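Local structure of uncharacterized protein (Corynebacterium diphtheriae, 3LMM) at residues E44-R49 and I96-L100; G214-L218 and D361-L366; M383-R389 and L405-V411. The protein is of unknown function but probably acts as a DNA-binding transcriptional regulator, combining a Schlafen AlbA_2 domain with RecG-like and helix-turn-helix-family regions. All coordinates share one frame; numbering follows the deposited sequence.

Contact 1 (E44-R49 and I96-L100)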
ATOM      1  N   GLU A  44       1.424  25.636   8.889  1.00 21.22           N
ATOM      2  CA  GLU A  44       2.763  26.148   9.042  1.00 17.05           C
ATOM      3  C   GLU A  44       3.765  24.999   9.090  1.00 19.54           C
ATOM      4  O   GLU A  44       3.643  24.119   9.936  1.00 25.07           O
ATOM      5  CB  GLU A  44       2.804  26.918  10.341  1.00 20.23           C
ATOM      6  CG  GLU A  44       4.156  27.361  10.730  1.00 37.94           C
ATOM      7  CD  GLU A  44       4.140  28.082  12.042  1.00 45.29           C
ATOM      8  OE1 GLU A  44       5.242  28.447  12.510  1.00 59.76           O
ATOM      9  OE2 GLU A  44       3.033  28.278  12.607  1.00 35.08           O
ATOM     10  N   GLU A  45       4.750  25.004   8.193  1.00 19.25           N
ATOM     11  CA  GLU A  45       5.749  23.938   8.170  1.00 18.39           C
ATOM     12  C   GLU A  45       6.250  23.734   9.584  1.00 28.42           C
ATOM     13  O   GLU A  45       6.905  24.611  10.155  1.00 35.24           O
ATOM     14  CB  GLU A  45       6.916  24.307   7.253  1.00 17.29           C
ATOM     15  CG  GLU A  45       8.004  23.248   7.163  1.00 11.81           C
ATOM     16  CD  GLU A  45       9.091  23.617   6.168  1.00 28.27           C
ATOM     17  OE1 GLU A  45      10.135  22.934   6.139  1.00 36.39           O
ATOM     18  OE2 GLU A  45       8.914  24.590   5.403  1.00 32.35           O
ATOM     19  N   ALA A  46       5.932  22.578  10.154  1.00 25.92           N
ATOM     20  CA  ALA A  46       6.329  22.279  11.523  1.00 30.72           C
ATOM     21  C   ALA A  46       7.827  22.121  11.680  1.00 29.55           C
ATOM     22  O   ALA A  46       8.539  21.912  10.698  1.00 31.76           O
ATOM     23  CB  ALA A  46       5.627  21.014  12.002  1.00 28.83           C
ATOM     24  N   GLY A  47       8.288  22.232  12.926  1.00 27.44           N
ATOM     25  CA  GLY A  47       9.694  22.062  13.239  1.00 26.29           C
ATOM     26  C   GLY A  47      10.554  23.264  12.945  1.00 28.88           C
ATOM     27  O   GLY A  47      11.768  23.152  12.783  1.00 25.72           O
ATOM     28  N   ARG A  48       9.939  24.429  12.875  1.00 31.79           N
ATOM     29  CA  ARG A  48      10.716  25.611  12.575  1.00 31.39           C
ATOM     30  C   ARG A  48      10.490  26.690  13.619  1.00 40.89           C
ATOM     31  O   ARG A  48      11.225  27.675  13.685  1.00 28.66           O
ATOM     32  CB  ARG A  48      10.354  26.115  11.189  1.00 24.35           C
ATOM     33  CG  ARG A  48      11.560  26.421  10.353  1.00 16.03           C
ATOM     34  CD  ARG A  48      11.457  25.766   9.001  1.00 12.57           C
ATOM     35  NE  ARG A  48      10.395  26.304   8.151  1.00 18.63           N
ATOM     36  CZ  ARG A  48      10.419  27.499   7.568  1.00 19.88           C
ATOM     37  NH1 ARG A  48      11.448  28.310   7.745  1.00 11.19           N
ATOM     38  NH2 ARG A  48       9.425  27.862   6.774  1.00 27.32           N
ATOM     39  N   ARG A  49       9.474  26.488  14.450  1.00 53.53           N
ATOM     40  CA  ARG A  49       9.168  27.438  15.499  1.00 62.80           C
ATOM     41  C   ARG A  49      10.071  27.247  16.702  1.00 67.01           C
ATOM     42  O   ARG A  49      10.187  26.144  17.245  1.00 67.03           O
ATOM     43  CB  ARG A  49       7.707  27.314  15.921  1.00 71.19           C
ATOM     44  CG  ARG A  49       6.833  28.464  15.441  1.00 79.97           C
ATOM     45  CD  ARG A  49       7.292  29.818  16.003  1.00 83.70           C
ATOM     46  NE  ARG A  49       6.315  30.863  15.717  1.00 77.23           N
ATOM     47  CZ  ARG A  49       5.995  31.265  14.490  1.00 75.05           C
ATOM     48  NH1 ARG A  49       6.585  30.712  13.441  1.00 74.61           N
ATOM     49  NH2 ARG A  49       5.064  32.196  14.307  1.00 70.81           N
ATOM     50  N   ILE A  96       4.512  32.802   6.781  1.00 12.71           N
ATOM     51  CA  ILE A  96       5.778  32.290   7.288  1.00  8.57           C
ATOM     52  C   ILE A  96       6.601  31.819   6.102  1.00 16.43           C
ATOM     53  O   ILE A  96       7.767  32.174   5.969  1.00 26.51           O
ATOM     54  CB  ILE A  96       5.575  31.085   8.232  1.00  9.78           C
ATOM     55  CG1 ILE A  96       4.467  31.373   9.246  1.00 14.32           C
ATOM     56  CG2 ILE A  96       6.882  30.738   8.918  1.00  1.00           C
ATOM     57  CD1 ILE A  96       4.681  32.598  10.110  1.00 16.28           C
ATOM     58  N   GLY A  97       5.990  31.011   5.242  1.00 20.97           N
ATOM     59  CA  GLY A  97       6.690  30.514   4.066  1.00 29.23           C
ATOM     60  C   GLY A  97       7.275  29.121   4.219  1.00 33.91           C
ATOM     61  O   GLY A  97       7.287  28.553   5.312  1.00 39.75           O
ATOM     62  N   THR A  98       7.764  28.566   3.116  1.00 29.04           N
ATOM     63  CA  THR A  98       8.348  27.242   3.141  1.00 31.30           C
ATOM     64  C   THR A  98       9.151  27.003   1.873  1.00 27.93           C
ATOM     65  O   THR A  98       8.752  27.420   0.792  1.00 20.74           O
ATOM     66  CB  THR A  98       7.257  26.158   3.320  1.00 32.96           C
ATOM     67  OG1 THR A  98       7.813  24.868   3.048  1.00 35.78           O
ATOM     68  CG2 THR A  98       6.091  26.427   2.393  1.00 28.08           C
ATOM     69  N   GLU A  99      10.293  26.339   2.026  1.00 24.37           N
ATOM     70  CA  GLU A  99      11.180  26.070   0.909  1.00 23.29           C
ATOM     71  C   GLU A  99      11.185  24.595   0.544  1.00 23.80           C
ATOM     72  O   GLU A  99      12.025  24.138  -0.233  1.00 19.00           O
ATOM     73  CB  GLU A  99      12.593  26.525   1.269  1.00 26.97           C
ATOM     74  CG  GLU A  99      12.645  27.923   1.880  1.00 32.20           C
ATOM     75  CD  GLU A  99      12.255  29.017   0.897  1.00 43.95           C
ATOM     76  OE1 GLU A  99      11.494  29.940   1.300  1.00 42.01           O
ATOM     77  OE2 GLU A  99      12.722  28.967  -0.271  1.00 45.03           O
ATOM     78  N   LEU A 100      10.243  23.852   1.109  1.00 21.53           N
ATOM     79  CA  LEU A 100      10.148  22.422   0.852  1.00 21.56           C
ATOM     80  C   LEU A 100      10.087  22.143  -0.646  1.00 19.27           C
ATOM     81  O   LEU A 100       9.359  22.795  -1.381  1.00 21.40           O
ATOM     82  CB  LEU A 100       8.910  21.849   1.558  1.00 18.16           C
ATOM     83  CG  LEU A 100       8.938  21.891   3.089  1.00 18.24           C
ATOM     84  CD1 LEU A 100       7.545  21.742   3.646  1.00 11.28           C
ATOM     85  CD2 LEU A 100       9.861  20.800   3.620  1.00 18.36           C
TER
HETATM   86  O   HOH W   1       5.739  27.491   7.962  1.00 17.17           O

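Contact 2 (G214-L218 and D361-L366)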
ATOM      1  N   GLY A 214     -19.113  -2.362  12.588  1.00 18.44           N
ATOM      2  CA  GLY A 214     -17.854  -1.735  12.935  1.00 18.45           C
ATOM      3  C   GLY A 214     -16.925  -1.603  11.751  1.00 11.62           C
ATOM      4  O   GLY A 214     -16.287  -0.572  11.588  1.00 18.77           O
ATOM      5  N   ILE A 215     -16.854  -2.648  10.928  1.00 18.18           N
ATOM      6  CA  ILE A 215     -16.002  -2.666   9.738  1.00 20.53           C
ATOM      7  C   ILE A 215     -16.621  -1.908   8.563  1.00 22.61           C
ATOM      8  O   ILE A 215     -16.027  -1.826   7.483  1.00 31.46           O
ATOM      9  CB  ILE A 215     -15.699  -4.125   9.281  1.00 22.63           C
ATOM     10  CG1 ILE A 215     -17.003  -4.911   9.131  1.00 21.12           C
ATOM     11  CG2 ILE A 215     -14.771  -4.809  10.290  1.00 27.87           C
ATOM     12  CD1 ILE A 215     -16.803  -6.393   8.846  1.00 16.07           C
ATOM     13  N   GLY A 216     -17.818  -1.364   8.784  1.00 25.17           N
ATOM     14  CA  GLY A 216     -18.522  -0.613   7.755  1.00 23.66           C
ATOM     15  C   GLY A 216     -19.275  -1.477   6.758  1.00 24.23           C
ATOM     16  O   GLY A 216     -19.635  -1.027   5.676  1.00 23.62           O
ATOM     17  N   ALA A 217     -19.532  -2.724   7.120  1.00 22.46           N
ATOM     18  CA  ALA A 217     -20.223  -3.629   6.221  1.00 20.88           C
ATOM     19  C   ALA A 217     -21.733  -3.530   6.383  1.00 27.04           C
ATOM     20  O   ALA A 217     -22.500  -3.623   5.411  1.00 20.78           O
ATOM     21  CB  ALA A 217     -19.769  -5.045   6.496  1.00 21.46           C
ATOM     22  N   LEU A 218     -22.137  -3.343   7.637  1.00 31.11           N
ATOM     23  CA  LEU A 218     -23.534  -3.259   8.028  1.00 24.17           C
ATOM     24  C   LEU A 218     -24.029  -1.821   8.065  1.00 28.36           C
ATOM     25  O   LEU A 218     -23.423  -0.950   8.693  1.00 28.95           O
ATOM     26  CB  LEU A 218     -23.717  -3.927   9.397  1.00 19.17           C
ATOM     27  CG  LEU A 218     -25.104  -4.469   9.714  1.00  9.98           C
ATOM     28  CD1 LEU A 218     -26.033  -3.360  10.117  1.00 24.32           C
ATOM     29  CD2 LEU A 218     -25.622  -5.191   8.500  1.00 12.89           C
ATOM     30  N   ASP A 361     -11.046  -1.551   1.416  1.00 14.47           N
ATOM     31  CA  ASP A 361     -11.186  -1.067   2.774  1.00 18.30           C
ATOM     32  C   ASP A 361     -11.754  -2.094   3.752  1.00 20.81           C
ATOM     33  O   ASP A 361     -11.306  -2.163   4.895  1.00 29.16           O
ATOM     34  CB  ASP A 361     -12.048   0.179   2.850  1.00 15.33           C
ATOM     35  CG  ASP A 361     -12.208   0.650   4.271  1.00 28.06           C
ATOM     36  OD1 ASP A 361     -11.181   1.052   4.862  1.00 21.72           O
ATOM     37  OD2 ASP A 361     -13.340   0.592   4.810  1.00 31.19           O
ATOM     38  N   LEU A 362     -12.739  -2.878   3.319  1.00 17.44           N
ATOM     39  CA  LEU A 362     -13.331  -3.872   4.196  1.00 12.51           C
ATOM     40  C   LEU A 362     -12.286  -4.872   4.661  1.00 16.75           C
ATOM     41  O   LEU A 362     -12.307  -5.302   5.816  1.00 19.49           O
ATOM     42  CB  LEU A 362     -14.467  -4.604   3.490  1.00  5.21           C
ATOM     43  CG  LEU A 362     -15.282  -5.566   4.360  1.00  3.10           C
ATOM     44  CD1 LEU A 362     -15.932  -4.828   5.521  1.00  1.00           C
ATOM     45  CD2 LEU A 362     -16.331  -6.241   3.492  1.00  1.46           C
ATOM     46  N   TYR A 363     -11.369  -5.250   3.773  1.00 18.50           N
ATOM     47  CA  TYR A 363     -10.320  -6.212   4.145  1.00 23.67           C
ATOM     48  C   TYR A 363      -9.351  -5.588   5.150  1.00 22.77           C
ATOM     49  O   TYR A 363      -8.824  -6.278   6.019  1.00 19.18           O
ATOM     50  CB  TYR A 363      -9.557  -6.686   2.901  1.00 16.24           C
ATOM     51  CG  TYR A 363     -10.169  -7.884   2.214  1.00 12.70           C
ATOM     52  CD1 TYR A 363      -9.913  -9.182   2.660  1.00 13.30           C
ATOM     53  CD2 TYR A 363     -10.989  -7.719   1.108  1.00 17.77           C
ATOM     54  CE1 TYR A 363     -10.462 -10.293   2.006  1.00 10.83           C
ATOM     55  CE2 TYR A 363     -11.542  -8.813   0.448  1.00 21.52           C
ATOM     56  CZ  TYR A 363     -11.276 -10.099   0.894  1.00 21.15           C
ATOM     57  OH  TYR A 363     -11.818 -11.163   0.189  1.00 16.53           O
ATOM     58  N   ARG A 364      -9.125  -4.285   5.010  1.00 21.00           N
ATOM     59  CA  ARG A 364      -8.256  -3.542   5.909  1.00 25.22           C
ATOM     60  C   ARG A 364      -8.915  -3.522   7.277  1.00 26.68           C
ATOM     61  O   ARG A 364      -8.268  -3.745   8.300  1.00 31.37           O
ATOM     62  CB  ARG A 364      -8.093  -2.101   5.432  1.00 31.90           C
ATOM     63  CG  ARG A 364      -6.785  -1.788   4.737  1.00 45.18           C
ATOM     64  CD  ARG A 364      -5.581  -2.024   5.650  1.00 59.27           C
ATOM     65  NE  ARG A 364      -5.603  -1.223   6.873  1.00 60.80           N
ATOM     66  CZ  ARG A 364      -4.594  -1.155   7.738  1.00 64.90           C
ATOM     67  NH1 ARG A 364      -3.476  -1.837   7.516  1.00 61.82           N
ATOM     68  NH2 ARG A 364      -4.707  -0.416   8.833  1.00 66.50           N
ATOM     69  N   ALA A 365     -10.214  -3.242   7.277  1.00 28.81           N
ATOM     70  CA  ALA A 365     -10.997  -3.168   8.501  1.00 23.19           C
ATOM     71  C   ALA A 365     -10.916  -4.469   9.283  1.00 21.34           C
ATOM     72  O   ALA A 365     -10.886  -4.447  10.514  1.00 19.56           O
ATOM     73  CB  ALA A 365     -12.440  -2.839   8.166  1.00 29.60           C
ATOM     74  N   LEU A 366     -10.881  -5.593   8.564  1.00 17.83           N
ATOM     75  CA  LEU A 366     -10.775  -6.920   9.182  1.00 20.30           C
ATOM     76  C   LEU A 366      -9.343  -7.210   9.614  1.00 19.98           C
ATOM     77  O   LEU A 366      -9.083  -8.172  10.336  1.00 14.55           O
ATOM     78  CB  LEU A 366     -11.211  -8.015   8.208  1.00 26.68           C
ATOM     79  CG  LEU A 366     -12.697  -8.313   8.081  1.00 24.53           C
ATOM     80  CD1 LEU A 366     -13.284  -8.498   9.453  1.00 30.66           C
ATOM     81  CD2 LEU A 366     -13.385  -7.193   7.371  1.00 36.72           C
TER

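Contact 3 (M383-R389 and L405-V411)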
HETATM    1  N   MSE A 383      10.731 -12.562  -1.553  1.00 20.22           N
HETATM    2  CA  MSE A 383      11.314 -13.411  -2.589  1.00 25.93           C
HETATM    3  C   MSE A 383      12.796 -13.127  -2.721  1.00 20.55           C
HETATM    4  O   MSE A 383      13.627 -14.003  -2.529  1.00 27.02           O
HETATM    5  CB  MSE A 383      10.625 -13.185  -3.940  1.00 31.55           C
HETATM    6  CG  MSE A 383       9.148 -13.593  -3.966  1.00 46.39           C
HETATM    7 SE   MSE A 383       8.814 -15.462  -3.444  1.00 49.62          SE
HETATM    8  CE  MSE A 383       9.777 -16.313  -4.902  1.00 58.62           C
ATOM      9  N   ILE A 384      13.121 -11.889  -3.050  1.00 20.29           N
ATOM     10  CA  ILE A 384      14.502 -11.481  -3.205  1.00 17.10           C
ATOM     11  C   ILE A 384      15.356 -11.951  -2.016  1.00 26.13           C
ATOM     12  O   ILE A 384      16.373 -12.629  -2.205  1.00 21.89           O
ATOM     13  CB  ILE A 384      14.571  -9.944  -3.363  1.00 11.96           C
ATOM     14  CG1 ILE A 384      13.876  -9.552  -4.662  1.00 12.48           C
ATOM     15  CG2 ILE A 384      15.999  -9.460  -3.377  1.00 11.92           C
ATOM     16  CD1 ILE A 384      13.810  -8.083  -4.900  1.00 12.56           C
ATOM     17  N   ALA A 385      14.931 -11.603  -0.798  1.00 25.73           N
ATOM     18  CA  ALA A 385      15.633 -11.961   0.448  1.00 23.33           C
ATOM     19  C   ALA A 385      16.083 -13.421   0.578  1.00 19.96           C
ATOM     20  O   ALA A 385      17.060 -13.712   1.278  1.00 16.26           O
ATOM     21  CB  ALA A 385      14.763 -11.581   1.653  1.00 23.10           C
ATOM     22  N   LEU A 386      15.356 -14.333  -0.065  1.00 11.08           N
ATOM     23  CA  LEU A 386      15.707 -15.748  -0.037  1.00 13.68           C
ATOM     24  C   LEU A 386      16.483 -16.140  -1.286  1.00 22.13           C
ATOM     25  O   LEU A 386      16.716 -17.319  -1.540  1.00 24.45           O
ATOM     26  CB  LEU A 386      14.459 -16.608   0.067  1.00  4.25           C
ATOM     27  CG  LEU A 386      14.029 -16.901   1.486  1.00 10.46           C
ATOM     28  CD1 LEU A 386      14.085 -15.643   2.316  1.00 24.49           C
ATOM     29  CD2 LEU A 386      12.620 -17.471   1.463  1.00 23.20           C
ATOM     30  N   GLY A 387      16.879 -15.146  -2.071  1.00 26.16           N
ATOM     31  CA  GLY A 387      17.644 -15.424  -3.269  1.00 26.39           C
ATOM     32  C   GLY A 387      16.861 -15.900  -4.476  1.00 31.03           C
ATOM     33  O   GLY A 387      17.473 -16.272  -5.478  1.00 32.23           O
ATOM     34  N   HIS A 388      15.529 -15.902  -4.376  1.00 32.14           N
ATOM     35  CA  HIS A 388      14.645 -16.312  -5.470  1.00 21.18           C
ATOM     36  C   HIS A 388      14.450 -15.084  -6.322  1.00 17.15           C
ATOM     37  O   HIS A 388      14.892 -13.998  -5.948  1.00 15.80           O
ATOM     38  CB  HIS A 388      13.274 -16.745  -4.944  1.00 17.81           C
ATOM     39  CG  HIS A 388      13.326 -17.916  -4.019  1.00 25.89           C
ATOM     40  ND1 HIS A 388      13.831 -19.139  -4.404  1.00 32.52           N
ATOM     41  CD2 HIS A 388      12.983 -18.042  -2.716  1.00 31.78           C
ATOM     42  CE1 HIS A 388      13.800 -19.969  -3.374  1.00 38.50           C
ATOM     43  NE2 HIS A 388      13.291 -19.326  -2.338  1.00 29.69           N
ATOM     44  N   ARG A 389      13.787 -15.260  -7.460  1.00 19.54           N
ATOM     45  CA  ARG A 389      13.517 -14.155  -8.369  1.00 22.93           C
ATOM     46  C   ARG A 389      12.198 -13.488  -8.024  1.00 25.30           C
ATOM     47  O   ARG A 389      11.221 -14.150  -7.677  1.00 28.92           O
ATOM     48  CB  ARG A 389      13.490 -14.637  -9.813  1.00 34.00           C
ATOM     49  CG  ARG A 389      12.924 -16.031  -9.998  1.00 53.23           C
ATOM     50  CD  ARG A 389      13.077 -16.461 -11.455  1.00 70.57           C
ATOM     51  NE  ARG A 389      12.785 -17.876 -11.682  1.00 78.42           N
ATOM     52  CZ  ARG A 389      13.000 -18.496 -12.839  1.00 81.02           C
ATOM     53  NH1 ARG A 389      13.506 -17.817 -13.864  1.00 81.78           N
ATOM     54  NH2 ARG A 389      12.719 -19.789 -12.971  1.00 82.95           N
ATOM     55  N   LEU A 405       5.014 -16.871  -8.762  1.00 27.41           N
ATOM     56  CA  LEU A 405       6.014 -16.940  -7.709  1.00 21.48           C
ATOM     57  C   LEU A 405       6.846 -18.184  -7.892  1.00 22.65           C
ATOM     58  O   LEU A 405       6.318 -19.284  -7.772  1.00 26.44           O
ATOM     59  CB  LEU A 405       5.342 -17.012  -6.340  1.00 12.06           C
ATOM     60  CG  LEU A 405       5.061 -15.670  -5.688  1.00 10.33           C
ATOM     61  CD1 LEU A 405       4.283 -14.808  -6.640  1.00 18.54           C
ATOM     62  CD2 LEU A 405       4.305 -15.882  -4.403  1.00 13.21           C
ATOM     63  N   VAL A 406       8.132 -18.027  -8.181  1.00 21.08           N
ATOM     64  CA  VAL A 406       8.997 -19.200  -8.338  1.00 23.45           C
ATOM     65  C   VAL A 406       9.882 -19.405  -7.099  1.00 25.20           C
ATOM     66  O   VAL A 406      10.803 -18.628  -6.858  1.00 27.70           O
ATOM     67  CB  VAL A 406       9.909 -19.079  -9.576  1.00 21.48           C
ATOM     68  CG1 VAL A 406      11.011 -20.118  -9.501  1.00 25.63           C
ATOM     69  CG2 VAL A 406       9.100 -19.267 -10.850  1.00 14.44           C
ATOM     70  N   GLY A 407       9.613 -20.455  -6.325  1.00 26.26           N
ATOM     71  CA  GLY A 407      10.394 -20.699  -5.121  1.00 23.01           C
ATOM     72  C   GLY A 407      11.350 -21.881  -5.100  1.00 26.83           C
ATOM     73  O   GLY A 407      12.091 -22.132  -6.049  1.00 37.89           O
ATOM     74  N   GLY A 408      11.336 -22.616  -3.995  1.00 26.50           N
ATOM     75  CA  GLY A 408      12.224 -23.753  -3.857  1.00 26.40           C
ATOM     76  C   GLY A 408      13.194 -23.562  -2.702  1.00 25.55           C
ATOM     77  O   GLY A 408      12.955 -22.757  -1.804  1.00 26.87           O
ATOM     78  N   ARG A 409      14.293 -24.305  -2.710  1.00 29.95           N
ATOM     79  CA  ARG A 409      15.267 -24.177  -1.638  1.00 31.05           C
ATOM     80  C   ARG A 409      15.911 -22.797  -1.635  1.00 32.41           C
ATOM     81  O   ARG A 409      16.164 -22.209  -2.690  1.00 32.09           O
ATOM     82  CB  ARG A 409      16.357 -25.244  -1.758  1.00 32.59           C
ATOM     83  CG  ARG A 409      15.987 -26.580  -1.148  1.00 37.95           C
ATOM     84  CD  ARG A 409      17.117 -27.585  -1.263  1.00 41.08           C
ATOM     85  NE  ARG A 409      16.813 -28.776  -0.492  1.00 47.15           N
ATOM     86  CZ  ARG A 409      16.912 -28.848   0.831  1.00 57.40           C
ATOM     87  NH1 ARG A 409      17.318 -27.791   1.524  1.00 44.61           N
ATOM     88  NH2 ARG A 409      16.582 -29.972   1.464  1.00 68.85           N
ATOM     89  N   PRO A 410      16.178 -22.254  -0.438  1.00 31.67           N
ATOM     90  CA  PRO A 410      16.798 -20.934  -0.378  1.00 27.83           C
ATOM     91  C   PRO A 410      18.270 -21.032  -0.775  1.00 29.65           C
ATOM     92  O   PRO A 410      18.878 -22.104  -0.700  1.00 29.82           O
ATOM     93  CB  PRO A 410      16.598 -20.532   1.080  1.00 19.75           C
ATOM     94  CG  PRO A 410      16.661 -21.847   1.806  1.00 15.69           C
ATOM     95  CD  PRO A 410      15.874 -22.768   0.914  1.00 29.55           C
ATOM     96  N   VAL A 411      18.827 -19.913  -1.223  1.00 33.73           N
ATOM     97  CA  VAL A 411      20.232 -19.862  -1.611  1.00 46.07           C
ATOM     98  C   VAL A 411      21.039 -19.341  -0.411  1.00 49.48           C
ATOM     99  O   VAL A 411      21.037 -18.146  -0.110  1.00 51.21           O
ATOM    100  CB  VAL A 411      20.437 -18.954  -2.880  1.00 40.10           C
ATOM    101  CG1 VAL A 411      19.823 -17.589  -2.659  1.00 45.87           C
ATOM    102  CG2 VAL A 411      21.919 -18.818  -3.197  1.00 47.61           C
TER

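Contact 1 (E44-R49 and I96-L100)
An ST turn at Thr98, in the loop that leads into helix 102-113 of the Schlafen AlbA_2 region, takes up the carboxylate of Glu45 from the loop after strand 41-43. Glu45 reaches it through a fully extended chain, with CG anti to the backbone N (chi1 -180°). Thr98 OG1 donates to Glu45 OE2 over 2.6 Å, meeting it from above the carboxylate plane. The same hydroxyl oxygen accepts from Leu100 N at 3.3 Å, a nearly straight bond that closes the turn. Leu100 lies on the same side of the carboxylate as the hydroxyl, its CD2 3.3 Å from Glu45 OE1. From the opposite side comes Arg48, with NE 3.6 Å from Glu45 OE2, a salt bridge within the first loop; its NH1 also bonds weakly to Glu55 O. One water bridges the backbones, donating to Gly97 O at 3.2 Å and accepting a weak bond from Glu45 N. Also within the first loop, the poorly ordered Arg49 is modelled with NH1 2.8 Å from Glu44 OE1, a salt bridge. The charge of the buried Glu45 carboxylate is probably offset by the guanidinium, at rather long distance, and by the hydroxyl.

Contact 2 (G214-L218 and D361-L366)
Flat groups contribute little where Ile215 meets Leu362, Ala365 and Leu366: between the two segments no ring or guanidinium takes part. The one planar side chain of the segments that comes near is the carboxylate of Asp361, whose OD2 stops 4.5 Å from Ile215 O and is instead bonded to Trp165, while OD1 forms a salt bridge with Arg161. What replaces stacking is a branched aliphatic side chain lodged on one side of helix 357-365, which lies within the range of the RecG C-terminal-like family. It is offered by the end of helix 208-214, a Schellman motif in which Gly216 takes up positive phi and turns the chain away just after Ile215. The backbones come close here, with Ile215 CA 5.2 Å from Ala365 CA, a spacing that the small methyl of Ala365 permits. Ile215 spreads its branches over three residues. CB sits 3.7 Å from Ala365 CB, and CG2 touches the same methyl. CG1 lies between the backbone N and the carbonyl carbon (chi1 52°), a torsion that carries the longer branch past Ala365 toward Leu362 and Leu366, which lie on the same side of it. There, Ile215 CG1 meets Leu362 CD1 at 3.8 Å, the two side chains running at a slant to each other, and Ile215 CD1 meets Leu366 CD2, also at 3.8 Å. Phe232 of helix 226-232 packs on Ile215 as well, and Ala227 and Leu231 of that helix on Leu362. Leu362 CD1 is the common point of the cluster: besides the isoleucine branches it touches Ala217 CB at 4.0 Å. The same Leu362 CD1 lies 3.6 Å from Ile215 O.

Contact 3 (M383-R389 and L405-V411)
A Schellman motif closes helix 373-385, and the turn it makes is wrapped by the chain leaving strand 400-406. Gly387, at positive phi, is its C-prime residue: Gly387 N bonds to Ile384 O, while Met383 O accepts from both Leu386 N and His388 N. Past the glycine, His388 turns its ring onto the Gly407-Gly408 backbone. Gly407 CA lies over one face, 4.0 Å from the ring centroid and 16° off the normal, a CH-pi contact. Leu386 O occupies the opposite face, offset toward the rim, and Gly408 O stands at the edge, 3.3 Å from His388 CE1. The backbone angles of Gly408 by themselves call for glycine. Alongside, Met383, present as selenomethionine, has a chain bent at both chi2 and chi3 that brings CE beside Val406 O. Arg389 runs out in an extended chain and crosses Val406, presenting its guanidinium edge to the valine, with NE 3.6 Å from Val406 CG1. At the far end, next to the apolar touch of Leu386 on Pro410, a straight but weak backbone bond runs from Val411 N to Leu386 O at 3.4 Å. Val411 is the N-cap of helix 412-419, so this weak bond links the end of helix 373-385 with the start of the next helix. Around the contact, Met383 and Leu405 both rest on Ala300 of helix 298-311, and Pro410 touches Val284 of strand 282-286; the turn thus sits where helix 373-385 and the end of strand 400-406 meet helix 298-311 and strand 282-286.

In the fold
The three contacts hold separate elements and do not touch one another. Contact 1 lies far out in the Schlafen AlbA_2 region, on the opposite side of the chain's centre from contact 3, their centres about 45 Å apart. Contact 2 is the deepest, about 17 Å from the chain's centre, and relies on aliphatic packing between a helix end and a helix side. Contacts 2 and 3 involve successive helices, 357-365 and 373-385; each includes a Schellman turn, ending helix 208-214 in contact 2 and helix 373-385 in contact 3. Contact 3 is partly buried and mixes ring-on-backbone packing with a weak main-chain bond, whereas contact 1, also partly buried, depends on charge, hydroxyl and water.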